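PDB 6ABW: citrate synthase from Metallosphaera sedula, which probably catalyses the condensation of acetyl-CoA with oxaloacetate and water to give citrate and CoA in the tricarboxylic acid cycle. Local coordinates for residues 274-279 against 320-325; 49-54 against 188-193; 24-29 against 359-364; 29-34 against 192-197. One frame throughout, in Å; residues are numbered along the deposited sequence.

Contact 1: residues 274-279 against 320-325. With ACO (acetyl coenzyme *a), chain D.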
# COMPACT_ATOMS: atom_id res chain seq x y z
N LYS A 274 2.28 -15.53 26.94
CA LYS A 274 1.97 -16.85 27.47
C LYS A 274 1.13 -16.72 28.75
O LYS A 274 0.96 -17.68 29.49
CB LYS A 274 3.27 -17.64 27.65
CG LYS A 274 4.10 -17.80 26.35
CD LYS A 274 3.27 -18.38 25.21
CE LYS A 274 3.91 -18.31 23.81
NZ LYS A 274 2.81 -18.46 22.78
N THR A 275 0.52 -15.55 28.94
CA THR A 275 -0.28 -15.15 30.08
C THR A 275 -1.50 -14.47 29.44
O THR A 275 -1.54 -14.38 28.16
CB THR A 275 0.44 -14.04 30.87
OG1 THR A 275 0.74 -12.92 30.00
CG2 THR A 275 1.77 -14.51 31.39
N TYR A 276 -2.44 -13.99 30.26
CA TYR A 276 -3.41 -12.99 29.76
C TYR A 276 -2.65 -11.83 29.04
O TYR A 276 -1.61 -11.36 29.48
CB TYR A 276 -4.23 -12.34 30.88
CG TYR A 276 -5.60 -12.93 31.20
CD1 TYR A 276 -5.66 -14.17 31.82
CD2 TYR A 276 -6.79 -12.23 30.97
CE1 TYR A 276 -6.86 -14.71 32.20
CE2 TYR A 276 -8.01 -12.77 31.32
CZ TYR A 276 -8.03 -14.03 31.92
OH TYR A 276 -9.12 -14.73 32.32
N ASP A 277 -3.19 -11.40 27.92
CA ASP A 277 -2.67 -10.22 27.23
C ASP A 277 -3.06 -9.06 28.13
O ASP A 277 -4.23 -8.91 28.49
CB ASP A 277 -3.36 -10.21 25.87
CG ASP A 277 -3.05 -9.05 24.99
OD1 ASP A 277 -2.65 -7.94 25.47
OD2 ASP A 277 -3.17 -9.32 23.75
N PRO A 278 -2.09 -8.21 28.52
CA PRO A 278 -2.44 -7.08 29.41
C PRO A 278 -3.53 -6.21 28.86
O PRO A 278 -4.29 -5.60 29.64
CB PRO A 278 -1.15 -6.33 29.57
CG PRO A 278 -0.27 -6.75 28.47
CD PRO A 278 -0.68 -8.17 28.09
N ARG A 279 -3.65 -6.15 27.52
CA ARG A 279 -4.75 -5.36 26.96
C ARG A 279 -6.13 -5.93 27.20
O ARG A 279 -7.11 -5.17 27.26
CB ARG A 279 -4.56 -5.11 25.44
CG ARG A 279 -3.27 -4.38 25.17
CD ARG A 279 -2.85 -4.45 23.71
NE ARG A 279 -2.47 -5.82 23.36
CZ ARG A 279 -2.19 -6.23 22.13
NH1 ARG A 279 -2.16 -5.39 21.12
NH2 ARG A 279 -1.99 -7.50 21.86
N ILE A 320 -2.79 -20.68 27.15
CA ILE A 320 -3.71 -20.02 26.19
C ILE A 320 -4.83 -19.25 26.95
O ILE A 320 -5.67 -19.83 27.63
CB ILE A 320 -4.31 -21.09 25.27
CG1 ILE A 320 -3.22 -21.86 24.52
CG2 ILE A 320 -5.35 -20.50 24.30
CD1 ILE A 320 -2.29 -21.12 23.63
N TYR A 321 -4.85 -17.91 26.80
CA TYR A 321 -5.64 -17.05 27.59
C TYR A 321 -6.28 -16.02 26.63
O TYR A 321 -5.87 -15.89 25.51
CB TYR A 321 -4.74 -16.31 28.55
CG TYR A 321 -4.20 -17.19 29.61
CD1 TYR A 321 -4.99 -17.54 30.66
CD2 TYR A 321 -2.90 -17.63 29.59
CE1 TYR A 321 -4.49 -18.33 31.71
CE2 TYR A 321 -2.42 -18.44 30.63
CZ TYR A 321 -3.24 -18.75 31.67
OH TYR A 321 -2.81 -19.51 32.74
N PRO A 322 -7.22 -15.22 27.12
CA PRO A 322 -7.78 -14.15 26.30
C PRO A 322 -6.71 -13.20 25.77
O PRO A 322 -5.74 -12.84 26.50
CB PRO A 322 -8.70 -13.42 27.28
CG PRO A 322 -9.13 -14.51 28.22
CD PRO A 322 -7.89 -15.31 28.40
N ASN A 323 -6.85 -12.81 24.52
CA ASN A 323 -6.00 -11.82 23.90
C ASN A 323 -6.78 -10.55 23.70
O ASN A 323 -7.93 -10.47 24.08
CB ASN A 323 -5.34 -12.39 22.60
CG ASN A 323 -6.33 -12.64 21.48
OD1 ASN A 323 -7.24 -11.84 21.23
ND2 ASN A 323 -6.13 -13.72 20.77
N THR A 324 -6.11 -9.54 23.17
CA THR A 324 -6.68 -8.20 23.04
C THR A 324 -7.94 -8.17 22.19
O THR A 324 -8.73 -7.21 22.32
CB THR A 324 -5.64 -7.23 22.46
OG1 THR A 324 -6.14 -5.90 22.56
CG2 THR A 324 -5.30 -7.58 21.05
N ASP A 325 -8.15 -9.19 21.35
CA ASP A 325 -9.31 -9.21 20.43
C ASP A 325 -10.59 -9.76 21.06
O ASP A 325 -11.66 -9.69 20.46
CB ASP A 325 -8.93 -9.92 19.15
CG ASP A 325 -7.62 -9.31 18.47
OD1 ASP A 325 -7.49 -8.03 18.32
OD2 ASP A 325 -6.69 -10.13 18.15
N1A ACO D . -8.08 -22.17 21.27
C2A ACO D . -7.90 -23.49 21.64
N3A ACO D . -6.66 -24.11 21.65
C4A ACO D . -5.58 -23.39 21.28
C5A ACO D . -5.71 -21.97 20.88
C6A ACO D . -7.05 -21.39 20.91
N6A ACO D . -7.20 -20.11 20.52
N7A ACO D . -4.48 -21.52 20.54
C8A ACO D . -3.61 -22.55 20.70
N9A ACO D . -4.27 -23.65 21.13
C1B ACO D . -3.68 -24.97 21.46
C2B ACO D . -2.85 -25.60 20.33
O2B ACO D . -3.63 -26.33 19.38
C3B ACO D . -1.96 -26.50 21.13
O3B ACO D . -2.71 -27.70 21.39
P3B ACO D . -2.06 -29.18 21.63
O7A ACO D . -3.15 -30.14 21.20
O8A ACO D . -1.75 -29.23 23.12
O9A ACO D . -0.84 -29.19 20.71
C4B ACO D . -1.68 -25.73 22.43
O4B ACO D . -2.78 -24.82 22.60
C5B ACO D . -0.43 -24.89 22.41
O5B ACO D . -0.47 -24.00 21.29
P1A ACO D . 0.69 -22.89 21.12
O1A ACO D . 1.84 -23.61 20.46
O2A ACO D . 0.85 -22.15 22.46
O3A ACO D . 0.15 -21.75 20.09
P2A ACO D . -0.03 -21.96 18.50
O4A ACO D . 1.14 -21.40 17.74
O5A ACO D . -0.66 -23.29 18.20
O6A ACO D . -1.13 -20.78 18.30
CBP ACO D . -1.74 -18.50 17.99
CCP ACO D . -0.96 -19.47 18.84
CDP ACO D . -2.08 -17.12 18.48
CEP ACO D . -1.78 -18.79 16.48
CAP ACO D . -3.18 -19.16 18.32
OAP ACO D . -3.51 -19.28 19.72
C9P ACO D . -4.42 -18.51 17.69
O9P ACO D . -4.74 -18.87 16.56
N8P ACO D . -5.08 -17.55 18.39
C7P ACO D . -6.06 -16.69 17.77
C6P ACO D . -7.37 -17.35 17.37
C5P ACO D . -8.13 -16.26 16.63
O5P ACO D . -8.89 -15.51 17.24
N4P ACO D . -7.96 -16.16 15.29
C3P ACO D . -8.71 -15.23 14.45
C2P ACO D . -7.71 -14.26 13.86
S1P ACO D . -7.53 -14.61 12.14
C ACO D . -7.97 -13.09 11.69
O ACO D . -9.16 -12.84 11.68
CH3 ACO D . -6.88 -12.11 11.37
O HOH W 1 -3.12 -13.90 25.69
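The Tyr321 ring meets the backbone of Thr275 and the ring of Tyr276 obliquely. Tyr321 CD2 comes within 3.5 Å of Thr275 C, and Lys274 O sits at the ring edge. The two tyrosine side chains cross at about a right angle, yet their ring planes differ by only 35°. Tyr276 CD1 is 3.6 Å from Tyr321 CD1. Pro322 covers one face of the Tyr276 ring. Its CD lies over the centre, 3.8 Å from the Tyr276 centroid, in a CH-pi contact. Tyr276 OH bonds to Glu308.

Thr324 closes the other end. Its CG2 lies over a face of the Arg279 guanidinium, near the rim, 3.4 Å from Arg279 NH2. Thr324 OG1 is turned anti to its own N (chi1 -170°) and is buried against Arg279 CB with no polar partner. The guanidinium is held by Asp277, which it grips side-on through NE and NH2. Asp277 is also the N-cap, taking Arg279 N on OD1. Asp277 OD2 accepts a weak bond from Thr324 N. Asp277 N gives Pro322 O a nearly straight bond of 3.3 Å.

Ile320 lines the acetyl-CoA pocket, its CD1 3.5 Å from ACO O2A. The segment 320-325 lies in the loop between helix 295-315 and helix 325-335. Tyr276 and Pro322 pack on Val312 of the former, while Arg279, at the start of helix 278-292, rests on Leu40 of strand 39-42.

Contact 2: residues 49-54 against 188-193; sequences DLVEHT and ALILYA
Ile190 and Val51 face each other across two helix ends, and their branched side chains make most of the contact. Val51 CG2 is the touching methyl. It stands 3.9 Å from Ile190 CG2 and 4.0 Å from Leu191 CD2, so one methyl meets two residues in succession on the other helix. The valine chi1 of 168° swings CG1 anti to the backbone N and leaves CG2, beside that N, as the methyl presented to Ile190 and Leu191.

Ile190 divides its two branches. CG2 lies anti to its backbone N and faces Val51, with Leu50 CB more distant at 4.4 Å. The other branch, with chi1 -67° and an extended chi2, carries CD1 to 4.0 Å from Leu50 O. That carbonyl is a polar atom at this interface. It accepts from Thr54 N and, at 2.7 Å, from Thr54 OG1, the two donors coming from opposite faces of its plane. Ile190 CD1 therefore packs beside a carbonyl that is already bonded. Leu191 starts off to one side, and its extended branch brings CD2 to Val51; the two side chains cross at about a right angle.

No hydrogen bond links the two segments. Val59 of helix 56-65 touches both Thr54 and Ile190, and Tyr286 of helix 278-292 covers Val51. Val383 of the second subunit packs on Leu50 and Thr54. This is plain apolar helix-to-helix packing, of aliphatic side chains at the C-terminal turns of helices 47-53 and 179-191, within the largely helical fold of citrate synthase.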
# COMPACT_ATOMS: atom_id res chain seq x y z
N ASP A 49 -1.12 1.98 33.32
CA ASP A 49 -0.80 3.32 33.89
C ASP A 49 -1.22 4.36 32.85
O ASP A 49 -1.86 5.40 33.20
CB ASP A 49 0.72 3.33 34.19
CG ASP A 49 1.21 4.45 35.21
OD1 ASP A 49 0.37 5.22 35.81
OD2 ASP A 49 2.47 4.55 35.32
N LEU A 50 -0.87 4.11 31.58
CA LEU A 50 -1.29 5.07 30.55
C LEU A 50 -2.78 5.17 30.43
O LEU A 50 -3.37 6.29 30.27
CB LEU A 50 -0.66 4.71 29.20
CG LEU A 50 0.85 4.93 29.18
CD1 LEU A 50 1.37 4.34 27.89
CD2 LEU A 50 1.22 6.42 29.34
N VAL A 51 -3.46 4.02 30.48
CA VAL A 51 -4.93 4.08 30.25
C VAL A 51 -5.61 4.79 31.40
O VAL A 51 -6.47 5.67 31.20
CB VAL A 51 -5.57 2.70 30.00
CG1 VAL A 51 -7.11 2.79 30.06
CG2 VAL A 51 -5.19 2.19 28.62
N GLU A 52 -5.20 4.43 32.61
CA GLU A 52 -5.85 5.00 33.82
C GLU A 52 -5.57 6.50 34.00
O GLU A 52 -6.47 7.21 34.38
CB GLU A 52 -5.34 4.26 35.03
CG GLU A 52 -5.91 4.72 36.37
CD GLU A 52 -7.43 4.55 36.56
OE1 GLU A 52 -8.13 3.99 35.67
OE2 GLU A 52 -7.90 4.98 37.64
N HIS A 53 -4.35 6.94 33.73
CA HIS A 53 -3.86 8.25 34.13
C HIS A 53 -3.58 9.22 32.98
O HIS A 53 -3.24 10.39 33.24
CB HIS A 53 -2.62 8.09 34.97
CG HIS A 53 -2.84 7.32 36.22
ND1 HIS A 53 -2.14 6.16 36.51
CD2 HIS A 53 -3.62 7.57 37.30
CE1 HIS A 53 -2.53 5.71 37.71
NE2 HIS A 53 -3.41 6.56 38.21
N THR A 54 -3.68 8.78 31.70
CA THR A 54 -3.42 9.71 30.59
C THR A 54 -4.63 9.76 29.66
O THR A 54 -5.74 9.78 30.10
CB THR A 54 -2.06 9.51 29.89
OG1 THR A 54 -2.12 8.38 29.04
CG2 THR A 54 -0.91 9.33 30.91
N ALA A 188 -9.61 2.38 24.33
CA ALA A 188 -9.49 1.53 23.14
C ALA A 188 -8.46 2.12 22.20
O ALA A 188 -7.65 1.41 21.65
CB ALA A 188 -10.82 1.41 22.45
N LEU A 189 -8.47 3.43 22.01
CA LEU A 189 -7.48 4.11 21.19
C LEU A 189 -6.10 3.97 21.71
O LEU A 189 -5.16 3.78 20.94
CB LEU A 189 -7.75 5.59 21.06
CG LEU A 189 -9.00 5.90 20.31
CD1 LEU A 189 -9.46 7.32 20.54
CD2 LEU A 189 -8.70 5.66 18.83
N ILE A 190 -5.93 4.03 23.02
CA ILE A 190 -4.57 3.78 23.58
C ILE A 190 -4.17 2.31 23.45
O ILE A 190 -3.02 1.98 23.09
CB ILE A 190 -4.52 4.20 25.07
CG1 ILE A 190 -4.67 5.75 25.20
CG2 ILE A 190 -3.20 3.75 25.71
CD1 ILE A 190 -5.00 6.21 26.60
N LEU A 191 -5.13 1.42 23.72
CA LEU A 191 -4.85 -0.01 23.81
C LEU A 191 -4.33 -0.62 22.51
O LEU A 191 -3.50 -1.52 22.51
CB LEU A 191 -6.09 -0.77 24.32
CG LEU A 191 -6.44 -0.63 25.82
CD1 LEU A 191 -7.82 -1.12 26.21
CD2 LEU A 191 -5.38 -1.32 26.69
N TYR A 192 -4.89 -0.17 21.39
CA TYR A 192 -4.56 -0.66 20.09
C TYR A 192 -3.45 0.12 19.35
O TYR A 192 -3.15 -0.21 18.19
CB TYR A 192 -5.86 -0.79 19.25
CG TYR A 192 -6.64 -2.09 19.30
CD1 TYR A 192 -5.99 -3.35 19.42
CD2 TYR A 192 -8.00 -2.11 19.11
CE1 TYR A 192 -6.69 -4.52 19.33
CE2 TYR A 192 -8.71 -3.29 19.04
CZ TYR A 192 -8.04 -4.52 19.16
OH TYR A 192 -8.75 -5.72 19.04
N ALA A 193 -2.80 1.11 20.03
CA ALA A 193 -1.97 2.06 19.33
C ALA A 193 -0.76 1.40 18.68
O ALA A 193 -0.41 1.80 17.57
CB ALA A 193 -1.55 3.23 20.19

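Contact 3: residues 24-29 against 359-364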
# COMPACT_ATOMS: atom_id res chain seq x y z
N PHE A 24 15.02 -9.24 12.81
CA PHE A 24 14.88 -7.87 13.29
C PHE A 24 14.99 -6.89 12.13
O PHE A 24 16.05 -6.73 11.55
CB PHE A 24 15.93 -7.54 14.35
CG PHE A 24 15.70 -8.22 15.66
CD1 PHE A 24 14.75 -7.73 16.55
CD2 PHE A 24 16.42 -9.36 16.00
CE1 PHE A 24 14.51 -8.36 17.76
CE2 PHE A 24 16.19 -9.99 17.22
CZ PHE A 24 15.24 -9.49 18.10
N ILE A 25 13.86 -6.25 11.79
CA ILE A 25 13.79 -5.26 10.70
C ILE A 25 14.19 -3.84 11.13
O ILE A 25 14.53 -3.03 10.26
CB ILE A 25 12.38 -5.23 10.01
CG1 ILE A 25 12.43 -4.53 8.64
CG2 ILE A 25 11.32 -4.58 10.89
CD1 ILE A 25 11.07 -4.40 7.96
N LYS A 26 14.16 -3.55 12.44
CA LYS A 26 14.48 -2.22 12.91
C LYS A 26 14.69 -2.27 14.42
O LYS A 26 14.33 -3.26 15.09
CB LYS A 26 13.36 -1.19 12.52
CG LYS A 26 12.06 -1.34 13.33
CD LYS A 26 10.92 -0.47 12.80
CE LYS A 26 11.08 1.03 12.99
NZ LYS A 26 10.73 1.54 14.32
N THR A 27 15.26 -1.20 14.96
CA THR A 27 15.20 -0.94 16.39
C THR A 27 14.00 -0.05 16.67
O THR A 27 13.53 0.65 15.78
CB THR A 27 16.46 -0.22 16.89
OG1 THR A 27 16.51 1.07 16.31
CG2 THR A 27 17.69 -1.00 16.52
N THR A 28 13.50 -0.08 17.89
CA THR A 28 12.47 0.82 18.29
C THR A 28 12.61 1.24 19.73
O THR A 28 13.12 0.47 20.52
CB THR A 28 11.02 0.23 18.01
OG1 THR A 28 10.07 1.26 18.18
CG2 THR A 28 10.64 -0.91 18.98
N SER A 29 12.12 2.43 20.04
CA SER A 29 11.96 2.94 21.39
C SER A 29 10.51 3.10 21.77
O SER A 29 10.19 3.62 22.81
CB SER A 29 12.68 4.29 21.57
OG SER A 29 14.03 4.08 21.28
N ILE A 359 8.35 7.16 11.11
CA ILE A 359 9.14 8.37 11.43
C ILE A 359 10.46 7.91 12.03
O ILE A 359 11.50 8.35 11.61
CB ILE A 359 8.42 9.34 12.31
CG1 ILE A 359 7.27 9.98 11.58
CG2 ILE A 359 9.39 10.43 12.87
CD1 ILE A 359 6.36 10.77 12.40
N GLU A 360 10.41 6.95 12.95
CA GLU A 360 11.64 6.38 13.56
C GLU A 360 12.52 5.78 12.52
O GLU A 360 13.76 5.99 12.50
CB GLU A 360 11.30 5.25 14.53
CG GLU A 360 11.46 5.50 15.97
CD GLU A 360 11.31 4.19 16.82
OE1 GLU A 360 11.72 4.28 18.00
OE2 GLU A 360 10.79 3.12 16.32
N TYR A 361 11.91 5.02 11.61
CA TYR A 361 12.64 4.37 10.57
C TYR A 361 13.31 5.34 9.58
O TYR A 361 14.51 5.16 9.27
CB TYR A 361 11.74 3.35 9.85
CG TYR A 361 12.48 2.54 8.83
CD1 TYR A 361 13.24 1.45 9.21
CD2 TYR A 361 12.42 2.90 7.50
CE1 TYR A 361 13.92 0.69 8.24
CE2 TYR A 361 13.10 2.19 6.54
CZ TYR A 361 13.85 1.08 6.89
OH TYR A 361 14.52 0.41 5.86
N VAL A 362 12.58 6.33 9.09
CA VAL A 362 13.11 7.24 8.09
C VAL A 362 14.23 8.08 8.78
O VAL A 362 15.29 8.33 8.16
CB VAL A 362 12.03 8.15 7.50
CG1 VAL A 362 12.62 9.26 6.69
CG2 VAL A 362 11.03 7.35 6.59
N GLU A 363 13.97 8.53 10.01
CA GLU A 363 14.91 9.50 10.64
C GLU A 363 16.19 8.82 11.08
O GLU A 363 17.21 9.45 11.11
CB GLU A 363 14.25 10.27 11.76
CG GLU A 363 13.24 11.26 11.27
CD GLU A 363 12.65 12.13 12.38
OE1 GLU A 363 13.13 11.96 13.57
OE2 GLU A 363 11.70 12.97 12.14
N ASP A 364 16.16 7.54 11.40
CA ASP A 364 17.31 6.95 12.04
C ASP A 364 18.00 6.00 11.13
O ASP A 364 19.21 6.07 10.94
CB ASP A 364 16.87 6.32 13.39
CG ASP A 364 18.03 5.63 14.16
OD1 ASP A 364 19.20 6.08 14.07
OD2 ASP A 364 17.75 4.65 14.89
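Strand 24-28, which pairs in a parallel ladder with a strand of the second subunit, meets helix 342-365 through Lys26, Thr28 and Glu360. The short strand and helix axes cross at 94° and approach to 9.1 Å.

Glu360 reaches out on an extended chain and spreads its carboxylate over three partners. OE2 forms a salt bridge with Lys26 NZ, whose modelled length is doubtfully short, and accepts from Thr28 OG1 at 2.7 Å. OE1 accepts from Ser29 N at 2.8 Å in a bond of 167°. Glu360 OE2 and OE1 each offer the syn lone pair, to Thr28 OG1 and Ser29 N respectively, which fixes the rotation of the carboxylate. Lys26 bends twice near its end, at chi3 and chi4, to bring NZ round to Glu360. On the way its CE passes 4.0 Å from Tyr361 CB, and its CB lies at the Tyr361 ring edge. Lys26 NZ has a second partner in His357.

A glutamine in place of Glu360 is likely to leave the Lys26 ammonium without its countercharge on the helix.

This is a strand-on-helix contact at nearly a right angle, in which one salt bridge and two hydrogen bonds join the strand of the subunit interface to helix 342-365.

Contact 4: residues 29-34 against 192-197; sequences SLTYID and YADHEV
Thr31 and Asp194 form a tight, buried part of this contact. Asp194 OD2 accepts from Thr31 OG1 at 2.6 Å on its anti lone pair, away from the other oxygen. The threonine chi1 of -55° sets OG1 beside its own backbone N and facing the aspartate. Asp194 OD2 also bonds to His357, so one buried oxygen is gripped twice.

Ile33 packs closely too. It drops its CD1 over the centre of the buried His195 ring, 3.6 Å from the centroid and 13° off the normal, a CH-pi contact. The more open side is at Ile33 and Glu196, both partly exposed, where the same methyl makes a thin contact of 3.8 Å with Glu196 CG. The ring is held at both nitrogens. His195 ND1 donates to Glu196 OE2 at 2.9 Å, nearly in the ring plane, and NE2 bonds to Tyr273 OH. With an alanine at His195, the Ile33 methyl would probably lose the flat surface beneath it and the Glu196 carboxylate would be freer to turn. That carboxylate approaches His270, a predicted active-site residue.

Strand 31-34 is an outer strand of the three-stranded antiparallel sheet within this chain. The loop 192-197 lies against it between helices 179-191 and 199-208. Met63 of helix 56-65 packs on both Thr31 and Asp194, and Leu40 of strand 39-42 touches Thr31 and His195.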
# COMPACT_ATOMS: atom_id res chain seq x y z
N SER A 29 12.12 2.43 20.04
CA SER A 29 11.96 2.94 21.39
C SER A 29 10.51 3.10 21.77
O SER A 29 10.19 3.62 22.81
CB SER A 29 12.68 4.29 21.57
OG SER A 29 14.03 4.08 21.28
N LEU A 30 9.61 2.56 20.96
CA LEU A 30 8.20 2.78 21.11
C LEU A 30 7.54 1.83 22.09
O LEU A 30 6.84 2.28 23.01
CB LEU A 30 7.49 2.66 19.74
CG LEU A 30 7.85 3.75 18.69
CD1 LEU A 30 7.23 3.39 17.31
CD2 LEU A 30 7.45 5.14 19.13
N THR A 31 7.71 0.53 21.85
CA THR A 31 6.86 -0.47 22.47
C THR A 31 7.74 -1.61 22.96
O THR A 31 8.57 -2.13 22.18
CB THR A 31 5.82 -1.02 21.46
OG1 THR A 31 5.09 0.10 20.93
CG2 THR A 31 4.87 -1.83 22.09
N TYR A 32 7.58 -1.90 24.24
CA TYR A 32 8.27 -3.05 24.89
C TYR A 32 7.23 -4.11 25.24
O TYR A 32 6.21 -3.81 25.84
CB TYR A 32 8.98 -2.56 26.15
CG TYR A 32 9.55 -3.67 26.99
CD1 TYR A 32 10.69 -4.34 26.57
CD2 TYR A 32 8.94 -4.03 28.19
CE1 TYR A 32 11.20 -5.39 27.31
CE2 TYR A 32 9.48 -5.07 28.97
CZ TYR A 32 10.62 -5.71 28.51
OH TYR A 32 11.18 -6.76 29.20
N ILE A 33 7.52 -5.36 24.92
CA ILE A 33 6.63 -6.48 25.23
C ILE A 33 7.42 -7.55 25.94
O ILE A 33 8.49 -7.91 25.46
CB ILE A 33 5.98 -7.08 23.95
CG1 ILE A 33 5.18 -6.03 23.23
CG2 ILE A 33 5.05 -8.21 24.33
CD1 ILE A 33 4.89 -6.37 21.79
N ASP A 34 6.92 -7.99 27.10
CA ASP A 34 7.46 -9.17 27.79
C ASP A 34 6.39 -10.25 27.76
O ASP A 34 5.44 -10.20 28.49
CB ASP A 34 7.92 -8.80 29.21
CG ASP A 34 8.44 -10.03 30.03
OD1 ASP A 34 8.43 -11.18 29.56
OD2 ASP A 34 8.83 -9.80 31.21
N TYR A 192 -4.89 -0.17 21.39
CA TYR A 192 -4.56 -0.66 20.09
C TYR A 192 -3.45 0.12 19.35
O TYR A 192 -3.15 -0.21 18.19
CB TYR A 192 -5.86 -0.79 19.25
CG TYR A 192 -6.64 -2.09 19.30
CD1 TYR A 192 -5.99 -3.35 19.42
CD2 TYR A 192 -8.00 -2.11 19.11
CE1 TYR A 192 -6.69 -4.52 19.33
CE2 TYR A 192 -8.71 -3.29 19.04
CZ TYR A 192 -8.04 -4.52 19.16
OH TYR A 192 -8.75 -5.72 19.04
N ALA A 193 -2.80 1.11 20.03
CA ALA A 193 -1.97 2.06 19.33
C ALA A 193 -0.76 1.40 18.68
O ALA A 193 -0.41 1.80 17.57
CB ALA A 193 -1.55 3.23 20.19
N ASP A 194 -0.08 0.46 19.34
CA ASP A 194 1.05 -0.17 18.73
C ASP A 194 1.33 -1.55 19.35
O ASP A 194 1.09 -1.71 20.54
CB ASP A 194 2.36 0.63 18.92
CG ASP A 194 3.46 0.12 17.96
OD1 ASP A 194 3.16 -0.13 16.72
OD2 ASP A 194 4.59 -0.16 18.42
N HIS A 195 1.80 -2.49 18.54
CA HIS A 195 2.19 -3.81 19.08
C HIS A 195 2.92 -4.64 18.03
O HIS A 195 2.34 -4.93 16.95
CB HIS A 195 0.95 -4.59 19.48
CG HIS A 195 1.14 -5.56 20.60
ND1 HIS A 195 1.28 -6.91 20.39
CD2 HIS A 195 1.19 -5.38 21.93
CE1 HIS A 195 1.46 -7.50 21.56
NE2 HIS A 195 1.42 -6.60 22.50
N GLU A 196 4.17 -5.01 18.31
CA GLU A 196 4.92 -5.92 17.40
C GLU A 196 5.08 -5.22 16.01
O GLU A 196 4.90 -4.00 15.90
CB GLU A 196 4.23 -7.28 17.29
CG GLU A 196 4.16 -8.14 18.55
CD GLU A 196 3.16 -9.31 18.41
OE1 GLU A 196 3.57 -10.43 18.03
OE2 GLU A 196 1.93 -9.11 18.65
N VAL A 197 5.42 -6.00 14.99
CA VAL A 197 5.60 -5.49 13.67
C VAL A 197 4.81 -6.42 12.75
O VAL A 197 5.37 -7.29 12.08
CB VAL A 197 7.09 -5.42 13.25
CG1 VAL A 197 7.24 -4.71 11.92
CG2 VAL A 197 7.96 -4.74 14.27

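Contacts 1, 2 and 4 meet around the predicted active site. Contacts 2 and 4 share Tyr192, whose OH lies 2.7 Å from Asp325 OD1 of contact 1, a probable hydrogen bond. Arg279 NH1 packs 3.3 Å from His195 CG, which joins contact 1 to contact 4. Acetyl-CoA borders contact 1 directly, and the Glu196 side chain of contact 4 is about 9 Å from it. Contact 3 lies away from the annotated sites, its centre about 27 Å from that of contact 1 but about 13 Å from that of contact 4. It shares Ser29 with contact 4 and touches it where Glu360 OE2 lies 3.7 Å from Leu30 CD1. Contacts 2, 3 and 4 all reach the second subunit.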